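Local coordinates for protein diphosphomevalonate decarboxylase, putative (Trypanosoma brucei, PDB 2HKE) that probably catalyses the ATP-dependent decarboxylation of (R)-5-diphosphomevalonate to isopentenyl diphosphate, a precursor of isoprenoids and sterols, at residues A[29-34]-A[167-172]; A[14-19]-A[226-231]. The protein carries 1 engineered substitution. All coordinates share one frame; numbering follows the deposited sequence.

Contact 1 of 2, residues A[29-34]-A[167-172]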
loop_
_atom_site.group_PDB
_atom_site.type_symbol
_atom_site.label_atom_id
_atom_site.label_comp_id
_atom_site.label_asym_id
_atom_site.label_seq_id
_atom_site.Cartn_x
_atom_site.Cartn_y
_atom_site.Cartn_z
ATOM N N LEU A 29 0.626 14.575 -13.716
ATOM C CA LEU A 29 0.916 13.218 -14.233
ATOM C C LEU A 29 1.292 12.195 -13.171
ATOM O O LEU A 29 1.196 10.998 -13.466
ATOM C CB LEU A 29 1.986 13.231 -15.325
ATOM C CG LEU A 29 1.546 13.960 -16.610
ATOM C CD1 LEU A 29 2.732 14.073 -17.517
ATOM C CD2 LEU A 29 0.412 13.214 -17.318
ATOM N N ILE A 30 1.650 12.632 -11.954
ATOM C CA ILE A 30 2.043 11.722 -10.847
ATOM C C ILE A 30 3.354 10.995 -11.254
ATOM O O ILE A 30 3.419 9.769 -11.445
ATOM C CB ILE A 30 0.896 10.752 -10.432
ATOM C CG1 ILE A 30 -0.491 11.460 -10.401
ATOM C CG2 ILE A 30 1.245 10.062 -9.088
ATOM C CD1 ILE A 30 -0.555 12.668 -9.472
ATOM N N LEU A 31 4.420 11.785 -11.331
ATOM C CA LEU A 31 5.752 11.312 -11.691
ATOM C C LEU A 31 6.651 11.530 -10.471
ATOM O O LEU A 31 6.747 12.658 -9.960
ATOM C CB LEU A 31 6.325 12.065 -12.919
ATOM C CG LEU A 31 5.350 12.268 -14.055
ATOM C CD1 LEU A 31 6.040 13.057 -15.164
ATOM C CD2 LEU A 31 4.892 10.927 -14.562
ATOM N N PRO A 32 7.221 10.449 -9.936
ATOM C CA PRO A 32 7.866 10.554 -8.647
ATOM C C PRO A 32 9.330 10.999 -8.756
ATOM O O PRO A 32 9.917 10.902 -9.843
ATOM C CB PRO A 32 7.753 9.163 -8.118
ATOM C CG PRO A 32 7.893 8.296 -9.319
ATOM C CD PRO A 32 7.237 9.076 -10.435
ATOM N N THR A 33 9.895 11.480 -7.647
ATOM C CA THR A 33 11.336 11.796 -7.605
ATOM C C THR A 33 12.243 10.573 -7.609
ATOM O O THR A 33 13.427 10.676 -7.936
ATOM C CB THR A 33 11.676 12.631 -6.357
ATOM O OG1 THR A 33 11.148 11.992 -5.173
ATOM C CG2 THR A 33 11.067 13.971 -6.439
ATOM N N ASN A 34 11.728 9.406 -7.194
ATOM C CA ASN A 34 12.558 8.210 -7.097
ATOM C C ASN A 34 11.678 6.973 -7.287
ATOM O O ASN A 34 10.431 7.065 -7.188
ATOM C CB ASN A 34 13.256 8.157 -5.732
ATOM C CG ASN A 34 12.292 8.344 -4.576
ATOM O OD1 ASN A 34 12.068 9.489 -4.147
ATOM N ND2 ASN A 34 11.655 7.227 -4.095
ATOM N N SER A 167 5.313 8.383 -20.091
ATOM C CA SER A 167 5.138 7.141 -20.862
ATOM C C SER A 167 6.038 5.999 -20.414
ATOM O O SER A 167 5.794 4.854 -20.788
ATOM C CB SER A 167 5.306 7.403 -22.373
ATOM O OG SER A 167 6.621 7.830 -22.610
ATOM N N ASP A 168 7.055 6.277 -19.602
ATOM C CA ASP A 168 7.873 5.247 -18.985
ATOM C C ASP A 168 7.773 5.219 -17.442
ATOM O O ASP A 168 8.568 4.586 -16.763
ATOM C CB ASP A 168 9.329 5.382 -19.414
ATOM C CG ASP A 168 9.967 6.679 -18.974
ATOM O OD1 ASP A 168 9.255 7.605 -18.537
ATOM O OD2 ASP A 168 11.215 6.787 -19.101
ATOM N N CYS A 169 6.804 5.931 -16.903
ATOM C CA CYS A 169 6.609 5.970 -15.461
ATOM C C CYS A 169 5.538 4.919 -15.093
ATOM O O CYS A 169 4.316 5.146 -15.218
ATOM C CB CYS A 169 6.206 7.380 -15.044
ATOM S SG CYS A 169 6.025 7.644 -13.304
ATOM N N VAL A 170 6.000 3.753 -14.671
ATOM C CA VAL A 170 5.132 2.590 -14.632
ATOM C C VAL A 170 5.675 1.555 -13.675
ATOM O O VAL A 170 6.867 1.524 -13.423
ATOM C CB VAL A 170 5.018 2.001 -16.056
ATOM C CG1 VAL A 170 6.380 1.428 -16.473
ATOM C CG2 VAL A 170 3.848 0.949 -16.165
ATOM N N ALA A 171 4.794 0.693 -13.150
ATOM C CA ALA A 171 5.210 -0.344 -12.245
ATOM C C ALA A 171 5.505 -1.587 -13.059
ATOM O O ALA A 171 4.865 -1.805 -14.097
ATOM C CB ALA A 171 4.159 -0.681 -11.198
ATOM N N THR A 172 6.477 -2.362 -12.593
ATOM C CA THR A 172 6.741 -3.666 -13.173
ATOM C C THR A 172 6.912 -4.702 -12.067
ATOM O O THR A 172 7.325 -4.380 -10.940
ATOM C CB THR A 172 8.002 -3.638 -14.041
ATOM O OG1 THR A 172 9.098 -3.167 -13.275
ATOM C CG2 THR A 172 7.846 -2.715 -15.193
#
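The pyrrolidine ring of Pro32 meets Cys169 at a single corner: CD lies 3.4 Å from the sulfur SG, which sits beyond that corner and over neither face of the ring. Trp158 of strand 155-159 touches all three of Pro32, Ile30 and Cys169. On the Cys169 side the thiol is the reaching group; SG is anti to the backbone N (chi1 -176°), which carries it toward the loop 29-34. There it also finds a methyl, Leu31 CD2, at 3.7 Å from SG, and since Leu31 CD2 is 3.8 Å from Cys169 CB as well, the methyl lies alongside the CB-SG bond. The carbonyl oxygen Ile30 O stands 3.8 Å from Cys169 SG. This is one residue plugged into an irregular loop of the GHMP-kinase-like N-terminal domain: 29-34 links strands 5-15 and 36-40, and 167-172 leads into strand 170-175, which pairs antiparallel with 155-159. No hydrogen bond spans the two segments directly; instead, Arg141 of helix 136-143 bridges them, NH1 holding Cys169 O and NH2 holding Leu29 O.

Contact 2 of 2, residues A[14-19]-A[226-231]. With SO4 (sulfate ion), chain C.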
loop_
_atom_site.group_PDB
_atom_site.type_symbol
_atom_site.label_atom_id
_atom_site.label_comp_id
_atom_site.label_asym_id
_atom_site.label_seq_id
_atom_site.Cartn_x
_atom_site.Cartn_y
_atom_site.Cartn_z
ATOM N N ILE A 14 2.209 -2.482 0.247
ATOM C CA ILE A 14 3.042 -1.766 1.216
ATOM C C ILE A 14 4.414 -1.515 0.639
ATOM O O ILE A 14 5.144 -2.448 0.359
ATOM C CB ILE A 14 3.105 -2.462 2.612
ATOM C CG1 ILE A 14 3.972 -1.645 3.602
ATOM C CG2 ILE A 14 3.633 -3.920 2.504
ATOM C CD1 ILE A 14 3.341 -0.249 3.909
ATOM N N ALA A 15 4.775 -0.228 0.496
ATOM C CA ALA A 15 6.101 0.136 0.032
ATOM C C ALA A 15 7.133 -0.103 1.122
ATOM O O ALA A 15 6.953 0.383 2.247
ATOM C CB ALA A 15 6.185 1.584 -0.355
ATOM N N PHE A 16 8.194 -0.832 0.797
ATOM C CA PHE A 16 9.361 -0.895 1.713
ATOM C C PHE A 16 10.468 0.076 1.299
ATOM O O PHE A 16 11.294 0.427 2.146
ATOM C CB PHE A 16 9.854 -2.314 1.896
ATOM C CG PHE A 16 10.113 -3.018 0.622
ATOM C CD1 PHE A 16 11.341 -2.920 0.044
ATOM C CD2 PHE A 16 9.134 -3.770 -0.010
ATOM C CE1 PHE A 16 11.625 -3.521 -1.157
ATOM C CE2 PHE A 16 9.427 -4.378 -1.250
ATOM C CZ PHE A 16 10.675 -4.263 -1.786
ATOM N N ILE A 17 10.514 0.454 0.006
ATOM C CA ILE A 17 11.291 1.561 -0.487
ATOM C C ILE A 17 10.278 2.619 -0.868
ATOM O O ILE A 17 9.400 2.424 -1.723
ATOM C CB ILE A 17 12.296 1.203 -1.605
ATOM C CG1 ILE A 17 13.387 0.283 -0.998
ATOM C CG2 ILE A 17 12.907 2.534 -2.205
ATOM C CD1 ILE A 17 14.241 -0.361 -2.054
ATOM N N LYS A 18 10.330 3.708 -0.134
ATOM C CA LYS A 18 9.234 4.666 -0.134
ATOM C C LYS A 18 9.067 5.629 -1.312
ATOM O O LYS A 18 10.029 6.209 -1.794
ATOM C CB LYS A 18 9.328 5.484 1.135
ATOM C CG LYS A 18 9.401 4.643 2.431
ATOM C CD LYS A 18 8.107 3.880 2.624
ATOM C CE LYS A 18 8.037 3.174 3.974
ATOM N NZ LYS A 18 6.716 2.424 4.170
ATOM N N TYR A 19 7.807 5.834 -1.693
ATOM C CA TYR A 19 7.401 6.924 -2.550
ATOM C C TYR A 19 7.135 8.143 -1.636
ATOM O O TYR A 19 6.281 8.095 -0.793
ATOM C CB TYR A 19 6.133 6.523 -3.292
ATOM C CG TYR A 19 5.277 7.634 -3.897
ATOM C CD1 TYR A 19 5.850 8.638 -4.669
ATOM C CD2 TYR A 19 3.887 7.630 -3.744
ATOM C CE1 TYR A 19 5.066 9.638 -5.223
ATOM C CE2 TYR A 19 3.091 8.597 -4.321
ATOM C CZ TYR A 19 3.673 9.606 -5.025
ATOM O OH TYR A 19 2.884 10.545 -5.606
ATOM N N LYS A 226 19.007 -1.332 -5.453
ATOM C CA LYS A 226 19.953 -2.405 -5.821
ATOM C C LYS A 226 20.078 -3.461 -4.733
ATOM O O LYS A 226 20.038 -4.675 -5.032
ATOM C CB LYS A 226 21.321 -1.820 -6.187
ATOM C CG LYS A 226 22.430 -2.856 -6.415
ATOM C CD LYS A 226 23.723 -2.180 -6.920
ATOM C CE LYS A 226 24.848 -3.216 -7.123
ATOM N NZ LYS A 226 26.037 -2.579 -7.804
ATOM N N ILE A 227 20.196 -3.034 -3.476
ATOM C CA ILE A 227 20.403 -3.954 -2.355
ATOM C C ILE A 227 19.112 -4.768 -2.155
ATOM O O ILE A 227 19.161 -5.959 -1.965
ATOM C CB ILE A 227 20.724 -3.211 -1.029
ATOM C CG1 ILE A 227 22.072 -2.467 -1.132
ATOM C CG2 ILE A 227 20.715 -4.174 0.151
ATOM C CD1 ILE A 227 22.251 -1.368 -0.040
ATOM N N ALA A 228 17.962 -4.111 -2.141
ATOM C CA ALA A 228 16.689 -4.855 -1.996
ATOM C C ALA A 228 16.446 -5.869 -3.119
ATOM O O ALA A 228 16.050 -6.998 -2.862
ATOM C CB ALA A 228 15.478 -3.873 -1.879
ATOM N N SER A 229 16.719 -5.484 -4.349
ATOM C CA SER A 229 16.540 -6.365 -5.499
ATOM C C SER A 229 17.377 -7.647 -5.336
ATOM O O SER A 229 16.868 -8.742 -5.497
ATOM C CB SER A 229 16.915 -5.613 -6.792
ATOM O OG SER A 229 15.987 -4.572 -7.029
ATOM N N ARG A 230 18.659 -7.478 -5.033
ATOM C CA ARG A 230 19.549 -8.606 -4.744
ATOM C C ARG A 230 19.042 -9.439 -3.594
ATOM O O ARG A 230 19.033 -10.667 -3.678
ATOM C CB ARG A 230 20.933 -8.057 -4.410
ATOM C CG ARG A 230 21.982 -9.083 -4.093
ATOM C CD ARG A 230 23.392 -8.516 -3.942
ATOM N NE ARG A 230 24.283 -9.662 -3.683
ATOM C CZ ARG A 230 25.536 -9.616 -3.228
ATOM N NH1 ARG A 230 26.133 -8.472 -2.949
ATOM N NH2 ARG A 230 26.201 -10.748 -3.054
ATOM N N ALA A 231 18.597 -8.790 -2.510
ATOM C CA ALA A 231 18.119 -9.538 -1.323
ATOM C C ALA A 231 16.840 -10.325 -1.644
ATOM O O ALA A 231 16.633 -11.411 -1.110
ATOM C CB ALA A 231 17.840 -8.571 -0.132
HETATM S S SO4 C . -0.544 10.667 -4.524
HETATM O O1 SO4 C . -0.423 12.110 -4.483
HETATM O O2 SO4 C . -0.062 10.099 -3.286
HETATM O O3 SO4 C . -1.941 10.284 -4.691
HETATM O O4 SO4 C . 0.271 10.134 -5.618
#
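Phe16 takes up the crowded position, with CG between the backbone N and the carbonyl carbon (chi1 52°), whereas Ile17 places CG1 beside its N (chi1 -67°) and extends CD1 onward; together these torsions bring both side chains to one methyl, Ala228 CB. The methyl comes to the edge of the Phe16 ring, near its plane, 3.9 Å from CE1, and it touches the end of the isoleucine with 3.7 Å between Ala228 CB and Ile17 CD1. Two consecutive residues can point at the same helix because Phe16 and Ile17 both face Phe37, a classic beta bulge in the pairing with strand 36-40, and the chain turns a corner at Phe16. Phe240 meets the Phe16 ring edge-to-face, and Ile232 also packs on it. Residues 14-19 fall in the N-terminal part of the protein and helix 213-234 in the C-terminal part, so this small contact joins its two halves.

Past the bulge the chain becomes polar. Lys18 folds back so that NZ gives a bond to Ala15 O (2.8 Å, C=O...N angle 157°), and the same nitrogen forms a salt bridge with Asp293. The hydroxyl of Tyr19 donates to sulfate oxygen O4 over 2.6 Å, with O4 in the ring plane at the edge. Lys22, Arg77, Thr200, Ser144 and Gly145 also grip the ion, which probably comes from the crystallisation liquor, a setting consistent with a site for a substrate phosphate. The chemistry thus divides: methyl and ring carbons hold the helix without directional bonds, while Lys18 ties the segment to 291-293 and Tyr19 alone of its residues reaches the sulfate.

In the fold
Contact 1 is nested within the chain loop that contact 2 closes, the order being 14-19, 29-34, 167-172 and 226-231, and their centres lie 16 Å apart. Both reach the same mixed sheet of the N-terminal domain, contact 1 through strand 170-175 and contact 2 through strand 5-15 and the corner at Phe16. Helix 213-234 packs on both 14-19 and the loop 29-34, so the contacts share it. They also touch: Asn34 ND2 probably bonds Lys18 O at 3.0 Å, and Pro32 CB packs 4.0 Å from Tyr19 CD1. The sulfate bound by Tyr19 lies close to the Ile30 side chain too, placing an interior loop, an anion site and the junction of the two halves in one neighbourhood.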